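Local coordinates for protein L-asparaginase I (Vibrio cholerae, PDB 2OCD) that probably hydrolyses L-asparagine to L-aspartate and ammonium, working as a homotetrameric cytoplasmic type I asparaginase, at residues 70-75 with 102-107; 74-79 with 201-206; 229-234 with 264-269; 310-315 with 329-334. All blocks are in the same frame, centred on the assembly; numbering follows the deposited sequence. Where two conformers were deposited one is given.

Contact 1: 70-75 with 102-107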
loop_
_atom_site.group_PDB
_atom_site.type_symbol
_atom_site.label_atom_id
_atom_site.label_comp_id
_atom_site.label_asym_id
_atom_site.label_seq_id
_atom_site.Cartn_x
_atom_site.Cartn_y
_atom_site.Cartn_z
ATOM N N LEU B 70 38.881 -7.633 -3.653
ATOM C CA LEU B 70 39.303 -7.445 -2.248
ATOM C C LEU B 70 38.244 -8.010 -1.305
ATOM O O LEU B 70 38.573 -8.865 -0.465
ATOM C CB LEU B 70 39.542 -5.964 -1.923
ATOM C CG LEU B 70 40.587 -5.205 -2.791
ATOM C CD1 LEU B 70 41.012 -3.743 -2.304
ATOM C CD2 LEU B 70 41.839 -6.109 -3.042
ATOM N N ILE B 71 36.970 -7.602 -1.472
ATOM C CA ILE B 71 35.914 -8.107 -0.610
ATOM C C ILE B 71 35.770 -9.669 -0.752
ATOM O O ILE B 71 35.756 -10.426 0.242
ATOM C CB ILE B 71 34.581 -7.385 -0.877
ATOM C CG1 ILE B 71 34.729 -5.850 -0.743
ATOM C CG2 ILE B 71 33.533 -7.841 0.090
ATOM C CD1 ILE B 71 33.499 -5.074 -1.255
ATOM N N ALA B 72 35.665 -10.138 -1.997
ATOM C CA ALA B 72 35.618 -11.577 -2.283
ATOM C C ALA B 72 36.816 -12.281 -1.648
ATOM O O ALA B 72 36.687 -13.280 -0.979
ATOM C CB ALA B 72 35.588 -11.817 -3.791
ATOM N N ASP B 73 38.008 -11.749 -1.845
ATOM C CA ASP B 73 39.197 -12.405 -1.302
ATOM C C ASP B 73 39.198 -12.457 0.203
ATOM O O ASP B 73 39.738 -13.372 0.776
ATOM C CB ASP B 73 40.442 -11.699 -1.769
ATOM C CG ASP B 73 40.674 -11.854 -3.250
ATOM O OD1 ASP B 73 40.126 -12.807 -3.872
ATOM O OD2 ASP B 73 41.433 -11.001 -3.777
ATOM N N ASP B 74 38.603 -11.455 0.827
ATOM C CA ASP B 74 38.565 -11.358 2.265
ATOM C C ASP B 74 37.613 -12.449 2.755
ATOM O O ASP B 74 37.964 -13.311 3.574
ATOM C CB ASP B 74 38.100 -9.957 2.625
ATOM C CG ASP B 74 37.919 -9.762 4.089
ATOM O OD1 ASP B 74 37.094 -8.935 4.553
ATOM O OD2 ASP B 74 38.597 -10.464 4.802
ATOM N N ILE B 75 36.425 -12.481 2.185
ATOM C CA ILE B 75 35.504 -13.573 2.481
ATOM C C ILE B 75 36.143 -14.991 2.370
ATOM O O ILE B 75 36.054 -15.804 3.343
ATOM C CB ILE B 75 34.213 -13.443 1.619
ATOM C CG1 ILE B 75 33.487 -12.171 2.022
ATOM C CG2 ILE B 75 33.255 -14.663 1.835
ATOM C CD1 ILE B 75 33.170 -12.164 3.494
ATOM N N SER B 102 27.604 -12.149 -6.156
ATOM C CA SER B 102 26.755 -13.304 -6.394
ATOM C C SER B 102 27.386 -14.170 -7.474
ATOM O O SER B 102 27.447 -15.393 -7.305
ATOM C CB SER B 102 25.330 -12.941 -6.755
ATOM O OG SER B 102 25.211 -12.516 -8.086
ATOM N N PHE B 103 27.909 -13.552 -8.535
ATOM C CA PHE B 103 28.560 -14.336 -9.608
ATOM C C PHE B 103 29.967 -14.832 -9.260
ATOM O O PHE B 103 30.321 -15.974 -9.606
ATOM C CB PHE B 103 28.540 -13.589 -10.925
ATOM C CG PHE B 103 27.180 -13.296 -11.347
ATOM C CD1 PHE B 103 26.369 -14.324 -11.791
ATOM C CD2 PHE B 103 26.641 -12.021 -11.173
ATOM C CE1 PHE B 103 25.090 -14.105 -12.147
ATOM C CE2 PHE B 103 25.338 -11.774 -11.525
ATOM C CZ PHE B 103 24.537 -12.833 -12.005
HETATM N N MSE B 104 30.728 -14.001 -8.543
HETATM C CA MSE B 104 32.060 -14.358 -8.139
HETATM C C MSE B 104 32.136 -15.570 -7.254
HETATM O O MSE B 104 33.126 -16.299 -7.316
HETATM C CB MSE B 104 32.715 -13.191 -7.415
HETATM C CG MSE B 104 33.086 -12.079 -8.379
HETATM SE SE MSE B 104 33.776 -10.478 -7.535
HETATM C CE MSE B 104 35.546 -11.184 -7.130
ATOM N N PHE B 105 31.132 -15.762 -6.401
ATOM C CA PHE B 105 31.119 -16.896 -5.501
ATOM C C PHE B 105 30.444 -18.048 -6.193
ATOM O O PHE B 105 29.370 -17.920 -6.737
ATOM C CB PHE B 105 30.370 -16.630 -4.197
ATOM C CG PHE B 105 30.980 -15.573 -3.324
ATOM C CD1 PHE B 105 32.347 -15.458 -3.171
ATOM C CD2 PHE B 105 30.171 -14.736 -2.588
ATOM C CE1 PHE B 105 32.877 -14.491 -2.364
ATOM C CE2 PHE B 105 30.707 -13.787 -1.773
ATOM C CZ PHE B 105 32.055 -13.659 -1.668
ATOM N N GLU B 106 31.070 -19.200 -6.084
ATOM C CA GLU B 106 30.624 -20.395 -6.729
ATOM C C GLU B 106 30.468 -21.485 -5.654
ATOM O O GLU B 106 31.391 -21.744 -4.884
ATOM C CB GLU B 106 31.644 -20.723 -7.808
ATOM C CG GLU B 106 31.814 -22.160 -8.147
ATOM C CD GLU B 106 32.232 -22.319 -9.612
ATOM O OE1 GLU B 106 31.361 -22.036 -10.486
ATOM O OE2 GLU B 106 33.406 -22.704 -9.883
ATOM N N ASN B 107 29.276 -22.076 -5.586
ATOM C CA ASN B 107 28.930 -23.067 -4.568
ATOM C C ASN B 107 29.028 -22.520 -3.168
ATOM O O ASN B 107 29.551 -23.159 -2.273
ATOM C CB ASN B 107 29.775 -24.344 -4.705
ATOM C CG ASN B 107 29.715 -24.939 -6.108
ATOM O OD1 ASN B 107 28.688 -24.863 -6.805
ATOM N ND2 ASN B 107 30.828 -25.505 -6.542
#
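Ala-72 is met by two consecutive residues of the other segment, Met-104 at the end of helix 94-104 and Phe-105, the first residue beyond it. The tightest point is Ala-72 CB against the terminal CE of Met-104, built as selenomethionine, at 3.4 Å. Alanine's short CB keeps the helix surface low here, and a long, flexible, unbranched chain can bend in to lie against it: the turn at chi3 (76°) brings CE onto the alanine. Phe-105 packs alongside with the far end of its ring. Its CE1 lies 4.0 Å from Ala-72 CA, and its CZ lies 3.8 Å from Ile-75 CG2, the isoleucine side chain crossing the phenylalanine at about a right angle. In Ile-75 it is the branch CG2, anti to the backbone N, that meets the ring, whereas the end of the other branch leads away.

No hydrogen bond crosses this buried, wholly apolar patch. By contrast, Leu-70 and Asp-73 are exposed; Leu-70 points away, and Asp-73 starts away although its carboxylate bends back, with OD1 hydrogen-bonded to Gln-69. Helix 65-78 also packs on strand 48-58 through Leu-70 and Ile-71, besides meeting the end of helix 94-104 and strand 105-106.

Contact 2: 74-79 with 201-206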
loop_
_atom_site.group_PDB
_atom_site.type_symbol
_atom_site.label_atom_id
_atom_site.label_comp_id
_atom_site.label_asym_id
_atom_site.label_seq_id
_atom_site.Cartn_x
_atom_site.Cartn_y
_atom_site.Cartn_z
ATOM N N ASP B 74 38.603 -11.455 0.827
ATOM C CA ASP B 74 38.565 -11.358 2.265
ATOM C C ASP B 74 37.613 -12.449 2.755
ATOM O O ASP B 74 37.964 -13.311 3.574
ATOM C CB ASP B 74 38.100 -9.957 2.625
ATOM C CG ASP B 74 37.919 -9.762 4.089
ATOM O OD1 ASP B 74 37.094 -8.935 4.553
ATOM O OD2 ASP B 74 38.597 -10.464 4.802
ATOM N N ILE B 75 36.425 -12.481 2.185
ATOM C CA ILE B 75 35.504 -13.573 2.481
ATOM C C ILE B 75 36.143 -14.991 2.370
ATOM O O ILE B 75 36.054 -15.804 3.343
ATOM C CB ILE B 75 34.213 -13.443 1.619
ATOM C CG1 ILE B 75 33.487 -12.171 2.022
ATOM C CG2 ILE B 75 33.255 -14.663 1.835
ATOM C CD1 ILE B 75 33.170 -12.164 3.494
ATOM N N ALA B 76 36.758 -15.273 1.217
ATOM C CA ALA B 76 37.442 -16.551 0.947
ATOM C C ALA B 76 38.421 -16.923 2.060
ATOM O O ALA B 76 38.443 -18.068 2.537
ATOM C CB ALA B 76 38.217 -16.481 -0.376
ATOM N N ALA B 77 39.226 -15.941 2.465
ATOM C CA ALA B 77 40.220 -16.156 3.481
ATOM C C ALA B 77 39.512 -16.512 4.765
ATOM O O ALA B 77 40.048 -17.273 5.548
ATOM C CB ALA B 77 41.051 -14.944 3.676
ATOM N N ASN B 78 38.323 -15.981 4.997
ATOM C CA ASN B 78 37.666 -16.228 6.263
ATOM C C ASN B 78 36.590 -17.297 6.154
ATOM O O ASN B 78 35.908 -17.653 7.154
ATOM C CB ASN B 78 37.103 -14.921 6.814
ATOM C CG ASN B 78 38.179 -14.032 7.357
ATOM O OD1 ASN B 78 38.520 -12.990 6.770
ATOM N ND2 ASN B 78 38.764 -14.449 8.466
ATOM N N TYR B 79 36.453 -17.827 4.949
ATOM C CA TYR B 79 35.337 -18.712 4.645
ATOM C C TYR B 79 35.149 -19.868 5.616
ATOM O O TYR B 79 34.021 -20.192 5.980
ATOM C CB TYR B 79 35.444 -19.267 3.236
ATOM C CG TYR B 79 34.199 -19.975 2.837
ATOM C CD1 TYR B 79 33.062 -19.263 2.461
ATOM C CD2 TYR B 79 34.119 -21.370 2.876
ATOM C CE1 TYR B 79 31.898 -19.909 2.093
ATOM C CE2 TYR B 79 32.946 -22.024 2.520
ATOM C CZ TYR B 79 31.843 -21.282 2.113
ATOM O OH TYR B 79 30.689 -21.914 1.733
ATOM N N GLY B 201 29.251 -28.679 -4.780
ATOM C CA GLY B 201 30.661 -28.591 -5.146
ATOM C C GLY B 201 31.373 -27.752 -4.132
ATOM O O GLY B 201 30.742 -27.119 -3.303
ATOM N N GLU B 202 32.690 -27.730 -4.179
ATOM C CA GLU B 202 33.440 -26.983 -3.173
ATOM C C GLU B 202 33.329 -25.485 -3.408
ATOM O O GLU B 202 33.288 -25.035 -4.554
ATOM C CB GLU B 202 34.898 -27.442 -3.151
ATOM C CG GLU B 202 35.132 -28.579 -2.150
ATOM C CD GLU B 202 36.406 -29.364 -2.417
ATOM O OE1 GLU B 202 36.512 -30.522 -1.919
ATOM O OE2 GLU B 202 37.300 -28.829 -3.130
ATOM N N PHE B 203 33.268 -24.713 -2.325
ATOM C CA PHE B 203 33.206 -23.266 -2.444
ATOM C C PHE B 203 34.461 -22.775 -3.104
ATOM O O PHE B 203 35.553 -23.220 -2.765
ATOM C CB PHE B 203 33.068 -22.581 -1.086
ATOM C CG PHE B 203 33.336 -21.065 -1.113
ATOM C CD1 PHE B 203 32.376 -20.178 -1.545
ATOM C CD2 PHE B 203 34.564 -20.544 -0.687
ATOM C CE1 PHE B 203 32.621 -18.812 -1.536
ATOM C CE2 PHE B 203 34.812 -19.158 -0.700
ATOM C CZ PHE B 203 33.840 -18.307 -1.122
ATOM N N LYS B 204 34.297 -21.834 -4.028
ATOM C CA LYS B 204 35.422 -21.174 -4.643
ATOM C C LYS B 204 35.086 -19.721 -5.031
ATOM O O LYS B 204 33.946 -19.426 -5.359
ATOM C CB LYS B 204 35.789 -21.958 -5.875
ATOM C CG LYS B 204 37.083 -21.536 -6.486
ATOM C CD LYS B 204 36.910 -21.210 -7.984
ATOM C CE LYS B 204 36.557 -22.440 -8.835
ATOM N NZ LYS B 204 36.489 -22.091 -10.303
ATOM N N VAL B 205 36.085 -18.844 -5.012
ATOM C CA VAL B 205 35.974 -17.498 -5.555
ATOM C C VAL B 205 36.629 -17.334 -6.927
ATOM O O VAL B 205 37.824 -17.557 -7.082
ATOM C CB VAL B 205 36.614 -16.460 -4.633
ATOM C CG1 VAL B 205 36.577 -15.059 -5.316
ATOM C CG2 VAL B 205 35.914 -16.477 -3.261
ATOM N N ASN B 206 35.834 -16.886 -7.906
ATOM C CA ASN B 206 36.281 -16.696 -9.291
ATOM C C ASN B 206 36.661 -15.217 -9.523
ATOM O O ASN B 206 35.935 -14.341 -9.118
ATOM C CB ASN B 206 35.158 -17.102 -10.276
ATOM C CG ASN B 206 34.912 -18.664 -10.362
ATOM O OD1 ASN B 206 35.842 -19.510 -10.323
ATOM N ND2 ASN B 206 33.633 -19.021 -10.532
#
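This is an aromatic stack with an aliphatic flank, joining the C-terminal part of the 65-78 helix region to strand 204-205 and the residue leading into it; segment 201-206 lies on the passage from the large mixed sheet toward the parallel sheet of the C-terminal half. The rings of Tyr-79 and Phe-203 form an offset (parallel-displaced) stack, with centroids 3.8 Å apart and planes only 3° from parallel. Phe-203 CD2 sits over the centre of the tyrosine ring and Tyr-79 CE1 over that of the phenylalanine, while Tyr-79 CZ comes 3.6 Å from Phe-203 CG. Each residue sends CG anti to its own backbone N (chi1 -170° for Tyr-79, 166° for Phe-203), which extends the two rings from their backbones into overlap.

Ala-76, three residues earlier, closes the side of the stack. Its CA stands at the edge of the Phe-203 ring, 4.1 Å from CE2, and its CB touches Val-205 CG2 at 3.7 Å; a small residue allows strand and helix to come this near. Tyrosine suits a buried place with a polar end, because its OH is hydrogen-bonded to Gly-109 N while Lys-110 makes a cation-pi contact with the ring. Strand 204-205 pairs antiparallel with 105-106 in a two-stranded sheet, and its helix-facing side, Val-205 with Phe-203 before it, packs on helix 65-78, while Lys-204 points away.

Contact 3: 229-234 with 264-269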
loop_
_atom_site.group_PDB
_atom_site.type_symbol
_atom_site.label_atom_id
_atom_site.label_comp_id
_atom_site.label_asym_id
_atom_site.label_seq_id
_atom_site.Cartn_x
_atom_site.Cartn_y
_atom_site.Cartn_z
ATOM N N ASN B 229 29.616 5.662 -31.554
ATOM C CA ASN B 229 30.531 6.135 -30.499
ATOM C C ASN B 229 30.617 5.179 -29.351
ATOM O O ASN B 229 31.701 4.927 -28.821
ATOM C CB ASN B 229 30.080 7.496 -29.928
ATOM C CG ASN B 229 30.317 8.652 -30.904
ATOM O OD1 ASN B 229 30.993 8.487 -31.927
ATOM N ND2 ASN B 229 29.734 9.827 -30.600
ATOM N N THR B 230 29.468 4.658 -28.947
ATOM C CA THR B 230 29.416 3.738 -27.820
ATOM C C THR B 230 30.037 2.368 -28.167
ATOM O O THR B 230 30.313 1.580 -27.267
ATOM C CB THR B 230 27.956 3.453 -27.377
ATOM O OG1 THR B 230 27.253 2.792 -28.459
ATOM C CG2 THR B 230 27.228 4.716 -26.974
ATOM N N LEU B 231 30.204 2.056 -29.452
ATOM C CA LEU B 231 30.721 0.746 -29.843
ATOM C C LEU B 231 32.219 0.800 -30.149
ATOM O O LEU B 231 32.829 -0.222 -30.411
ATOM C CB LEU B 231 29.920 0.152 -31.034
ATOM C CG LEU B 231 28.514 -0.363 -30.719
ATOM C CD1 LEU B 231 27.659 -0.394 -31.947
ATOM C CD2 LEU B 231 28.507 -1.738 -30.059
ATOM N N LEU B 232 32.825 1.980 -30.123
ATOM C CA LEU B 232 34.236 2.050 -30.456
ATOM C C LEU B 232 35.057 1.269 -29.453
ATOM O O LEU B 232 34.643 1.070 -28.301
ATOM C CB LEU B 232 34.748 3.484 -30.535
ATOM C CG LEU B 232 34.454 4.194 -31.848
ATOM C CD1 LEU B 232 34.983 5.656 -31.848
ATOM C CD2 LEU B 232 35.028 3.378 -33.008
ATOM N N GLN B 233 36.238 0.838 -29.916
ATOM C CA GLN B 233 37.125 0.032 -29.101
ATOM C C GLN B 233 37.524 0.976 -27.996
ATOM O O GLN B 233 37.634 2.186 -28.220
ATOM C CB GLN B 233 38.336 -0.476 -29.860
ATOM C CG GLN B 233 38.060 -0.954 -31.302
ATOM C CD GLN B 233 38.061 -2.475 -31.485
ATOM O OE1 GLN B 233 37.900 -3.254 -30.512
ATOM N NE2 GLN B 233 38.250 -2.913 -32.761
ATOM N N PRO B 234 37.709 0.429 -26.789
ATOM C CA PRO B 234 37.846 -1.004 -26.440
ATOM C C PRO B 234 36.570 -1.801 -26.086
ATOM O O PRO B 234 36.641 -2.950 -25.639
ATOM C CB PRO B 234 38.743 -0.937 -25.198
ATOM C CG PRO B 234 38.284 0.349 -24.544
ATOM C CD PRO B 234 37.816 1.285 -25.605
ATOM N N ARG B 264 32.057 -8.993 -34.653
ATOM C CA ARG B 264 33.477 -8.946 -34.292
ATOM C C ARG B 264 33.629 -9.202 -32.815
ATOM O O ARG B 264 34.626 -8.881 -32.211
ATOM C CB ARG B 264 34.212 -7.674 -34.777
ATOM C CG ARG B 264 33.452 -6.353 -34.680
ATOM C CD ARG B 264 33.957 -5.418 -33.594
ATOM N NE ARG B 264 33.145 -4.217 -33.617
ATOM C CZ ARG B 264 33.155 -3.269 -32.706
ATOM N NH1 ARG B 264 32.346 -2.244 -32.876
ATOM N NH2 ARG B 264 33.954 -3.339 -31.644
ATOM N N GLY B 265 32.630 -9.842 -32.245
ATOM C CA GLY B 265 32.741 -10.372 -30.890
ATOM C C GLY B 265 32.302 -9.490 -29.736
ATOM O O GLY B 265 32.756 -9.732 -28.605
ATOM N N VAL B 266 31.417 -8.512 -29.966
ATOM C CA VAL B 266 30.925 -7.677 -28.874
ATOM C C VAL B 266 29.607 -8.260 -28.381
ATOM O O VAL B 266 28.679 -8.413 -29.150
ATOM C CB VAL B 266 30.644 -6.215 -29.340
ATOM C CG1 VAL B 266 29.974 -5.375 -28.210
ATOM C CG2 VAL B 266 31.895 -5.533 -29.890
ATOM N N ILE B 267 29.488 -8.568 -27.099
ATOM C CA ILE B 267 28.203 -9.086 -26.588
ATOM C C ILE B 267 27.176 -7.953 -26.422
ATOM O O ILE B 267 27.503 -6.846 -25.983
ATOM C CB ILE B 267 28.387 -9.890 -25.288
ATOM C CG1 ILE B 267 28.793 -11.326 -25.622
ATOM C CG2 ILE B 267 27.119 -9.926 -24.539
ATOM C CD1 ILE B 267 29.750 -11.882 -24.657
ATOM N N VAL B 268 25.942 -8.230 -26.820
ATOM C CA VAL B 268 24.945 -7.220 -26.902
ATOM C C VAL B 268 23.671 -7.764 -26.239
ATOM O O VAL B 268 23.009 -8.680 -26.752
ATOM C CB VAL B 268 24.740 -6.761 -28.359
ATOM C CG1 VAL B 268 23.639 -5.646 -28.433
ATOM C CG2 VAL B 268 26.072 -6.245 -28.972
ATOM N N VAL B 269 23.361 -7.219 -25.064
ATOM C CA VAL B 269 22.327 -7.768 -24.221
ATOM C C VAL B 269 21.234 -6.736 -24.153
ATOM O O VAL B 269 21.497 -5.538 -24.040
ATOM C CB VAL B 269 22.867 -8.103 -22.804
ATOM C CG1 VAL B 269 23.435 -6.885 -22.136
ATOM C CG2 VAL B 269 21.779 -8.786 -21.901
#
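Arg-264 reaches across to the end of helix 224-231 with its guanidinium turned edge-on to the carbonyl oxygen of Leu-231. NH1 donates to Leu-231 O at 3.2 Å, with a fairly straight N-H...O angle of 162°. The oxygen lies in the guanidinium plane, but the donor stands 44° out of the carbonyl plane, away from the lone-pair directions. Arg-264 was modelled in two conformers, so the bond is doubtful.

A long cationic chain suits the spot, since a carbonyl at a helix C-terminus would tend to attract positive charge. Val-266 CG2 lies 3.4 Å above the guanidinium plane of Arg-264, offset toward the rim. Gln-233 runs past Arg-264 in the opposite direction, its amide plane 52° from the guanidinium; OE1 comes no nearer than 4.1 Å to NH2, a loose approach between two exposed residues. Leu-231 CD2 also approaches Val-266 CG1, loosely, at 4.3 Å, and these buried aliphatic groups continue onto Ala-261 and Met-238.

Across the subunit interface, Gln-233 O makes a weak hydrogen bond to Asn-229 ND2 of the second subunit. Gly-265, with positive phi, is the C-prime residue of the Schellman motif ending helix 252-263, just before strand 267-272. The contact therefore brings together the ends of two successive beta-alpha-beta crossovers' helices, 224-231 and 252-263, which connect parallel strands 213-217, 237-242 and 267-272.

Contact 4: 310-315 with 329-334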
loop_
_atom_site.group_PDB
_atom_site.type_symbol
_atom_site.label_atom_id
_atom_site.label_comp_id
_atom_site.label_asym_id
_atom_site.label_seq_id
_atom_site.Cartn_x
_atom_site.Cartn_y
_atom_site.Cartn_z
ATOM N N LEU B 310 28.118 -9.886 -16.826
ATOM C CA LEU B 310 29.076 -9.643 -17.906
ATOM C C LEU B 310 30.529 -9.549 -17.379
ATOM O O LEU B 310 31.462 -10.087 -18.014
ATOM C CB LEU B 310 28.691 -8.393 -18.718
ATOM C CG LEU B 310 27.625 -8.529 -19.841
ATOM C CD1 LEU B 310 27.044 -7.178 -20.252
ATOM C CD2 LEU B 310 28.113 -9.282 -21.111
ATOM N N HIS B 311 30.734 -8.916 -16.217
ATOM C CA HIS B 311 32.085 -8.746 -15.688
ATOM C C HIS B 311 32.623 -10.095 -15.185
ATOM O O HIS B 311 33.825 -10.386 -15.221
ATOM C CB HIS B 311 32.119 -7.772 -14.511
ATOM C CG HIS B 311 32.320 -6.314 -14.864
ATOM N ND1 HIS B 311 31.284 -5.483 -15.244
ATOM C CD2 HIS B 311 33.417 -5.513 -14.749
ATOM C CE1 HIS B 311 31.752 -4.254 -15.420
ATOM N NE2 HIS B 311 33.042 -4.245 -15.130
ATOM N N TYR B 312 31.726 -10.889 -14.635
ATOM C CA TYR B 312 32.052 -12.260 -14.241
ATOM C C TYR B 312 32.544 -13.009 -15.453
ATOM O O TYR B 312 33.702 -13.407 -15.461
ATOM C CB TYR B 312 30.844 -12.963 -13.641
ATOM C CG TYR B 312 30.971 -14.446 -13.577
ATOM C CD1 TYR B 312 31.989 -15.035 -12.877
ATOM C CD2 TYR B 312 30.053 -15.269 -14.195
ATOM C CE1 TYR B 312 32.124 -16.417 -12.810
ATOM C CE2 TYR B 312 30.177 -16.661 -14.132
ATOM C CZ TYR B 312 31.219 -17.224 -13.433
ATOM O OH TYR B 312 31.352 -18.607 -13.341
ATOM N N LEU B 313 31.689 -13.143 -16.472
ATOM C CA LEU B 313 31.968 -14.003 -17.626
ATOM C C LEU B 313 33.089 -13.503 -18.537
ATOM O O LEU B 313 33.951 -14.288 -18.997
ATOM C CB LEU B 313 30.718 -14.192 -18.485
ATOM C CG LEU B 313 29.586 -15.004 -17.860
ATOM C CD1 LEU B 313 28.342 -14.682 -18.652
ATOM C CD2 LEU B 313 29.861 -16.557 -17.812
ATOM N N LEU B 314 33.090 -12.207 -18.814
ATOM C CA LEU B 314 34.115 -11.666 -19.682
ATOM C C LEU B 314 35.486 -11.734 -18.996
ATOM O O LEU B 314 36.508 -11.576 -19.680
ATOM C CB LEU B 314 33.783 -10.221 -20.077
ATOM C CG LEU B 314 32.652 -10.043 -21.094
ATOM C CD1 LEU B 314 32.051 -8.625 -20.988
ATOM C CD2 LEU B 314 33.126 -10.327 -22.549
ATOM N N SER B 315 35.511 -11.947 -17.664
ATOM C CA SER B 315 36.784 -11.981 -16.867
ATOM C C SER B 315 37.356 -13.375 -16.744
ATOM O O SER B 315 38.475 -13.541 -16.352
ATOM C CB SER B 315 36.597 -11.432 -15.426
ATOM O OG SER B 315 36.400 -10.020 -15.362
ATOM N N GLN B 329 21.795 -18.074 -19.428
ATOM C CA GLN B 329 21.512 -19.140 -18.500
ATOM C C GLN B 329 21.472 -18.570 -17.076
ATOM O O GLN B 329 22.184 -17.598 -16.786
ATOM C CB GLN B 329 22.550 -20.244 -18.693
ATOM C CG GLN B 329 22.680 -21.256 -17.565
ATOM C CD GLN B 329 23.883 -22.198 -17.787
ATOM O OE1 GLN B 329 24.876 -21.840 -18.457
ATOM N NE2 GLN B 329 23.793 -23.392 -17.247
ATOM N N VAL B 330 20.572 -19.127 -16.243
ATOM C CA VAL B 330 20.336 -18.671 -14.896
ATOM C C VAL B 330 21.474 -19.202 -14.091
ATOM O O VAL B 330 21.643 -20.410 -13.996
ATOM C CB VAL B 330 18.975 -19.155 -14.282
ATOM C CG1 VAL B 330 18.815 -18.621 -12.864
ATOM C CG2 VAL B 330 17.799 -18.718 -15.129
ATOM N N LEU B 331 22.291 -18.340 -13.514
ATOM C CA LEU B 331 23.461 -18.879 -12.844
ATOM C C LEU B 331 23.306 -18.771 -11.333
ATOM O O LEU B 331 23.817 -19.633 -10.624
ATOM C CB LEU B 331 24.742 -18.197 -13.365
ATOM C CG LEU B 331 25.067 -18.342 -14.879
ATOM C CD1 LEU B 331 26.378 -17.672 -15.314
ATOM C CD2 LEU B 331 25.109 -19.835 -15.225
ATOM N N ARG B 332 22.592 -17.735 -10.852
ATOM C CA ARG B 332 22.450 -17.480 -9.418
ATOM C C ARG B 332 21.129 -16.828 -9.050
ATOM O O ARG B 332 21.061 -15.993 -8.125
ATOM C CB ARG B 332 23.581 -16.610 -8.865
ATOM C CG ARG B 332 25.005 -17.029 -9.221
ATOM C CD ARG B 332 25.652 -18.090 -8.312
ATOM N NE ARG B 332 27.078 -18.154 -8.657
ATOM C CZ ARG B 332 27.569 -18.803 -9.716
ATOM N NH1 ARG B 332 26.762 -19.504 -10.511
ATOM N NH2 ARG B 332 28.866 -18.747 -9.997
ATOM N N GLY B 333 20.075 -17.254 -9.754
ATOM C CA GLY B 333 18.704 -16.800 -9.479
ATOM C C GLY B 333 18.457 -15.340 -9.868
ATOM O O GLY B 333 17.459 -14.765 -9.451
ATOM N N GLU B 334 19.346 -14.766 -10.681
ATOM C CA GLU B 334 19.299 -13.323 -11.086
ATOM C C GLU B 334 18.199 -12.967 -12.076
ATOM O O GLU B 334 17.964 -11.770 -12.373
ATOM C CB GLU B 334 20.634 -12.864 -11.718
ATOM C CG GLU B 334 20.953 -13.484 -13.070
ATOM C CD GLU B 334 21.669 -14.877 -13.012
ATOM O OE1 GLU B 334 21.848 -15.474 -11.923
ATOM O OE2 GLU B 334 22.053 -15.402 -14.096
#
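Leu-331 projects from the C-terminal tail toward helix 303-315 and presents one methyl, CD1, to two residues there. CG lies anti to the carbonyl carbon and the chain then runs extended, taking CD1 to the edge of the Tyr-312 ring, 4.1 Å from CE2, and within 4.4 Å of Leu-313 CD2. Tyr-312 has CG anti to its backbone N (chi1 163°), swinging the ring out from the helix toward the tail. A leucine suits this apolar surface, formed by the edge of the Tyr-312 ring and Leu-313, and the packing is light.

Arg-332 crosses the tyrosine at about a right angle, their planes 67° apart. NH2 stays 4.2 Å from Tyr-312 OH, too far for a bond, and makes a weak one to Phe-103 O instead. Its chain bends at chi2, curling the guanidinium back so that NH1 donates to Leu-331 O at 2.9 Å from above the carbonyl plane, while NE bonds Phe-105 O. Arginine, with several N-H groups, can serve several carbonyls at once.

Glu-334 braces the turn from within: chi2 (-85°) folds its carboxylate back over the backbone, where OE1 takes Arg-332 N at 2.6 Å through its syn lone pair and OE2 takes Leu-331 N at 3.0 Å. Lys-309 also pairs with OE2. Gly-333 accommodates positive phi in this turn. Held in this way, the C-terminal tail runs between helix 303-315 of the C-terminal half and Phe-105 of the N-terminal half.

In the fold
Contacts 1 and 2 start from the same helix, 65-78, with centres about 6 Å apart, and meet in the small antiparallel sheet of strands 105-106 and 204-205, where Glu-106 and Lys-204 form a salt bridge. Contact 4, with its centre about 13 Å from that of contact 1, follows near the end of the chain and joins contact 1 through Arg-332. Contact 3 comes between them in sequence, beside the parallel C-terminal sheet; its centre is about 28 Å from that of contact 1, but Ile-267 and Val-269 pack on Leu-310 of contact 4. The series thus runs from the N-terminal half, across the junction bridged by the tail, to a part of the C-terminal half that touches the second subunit.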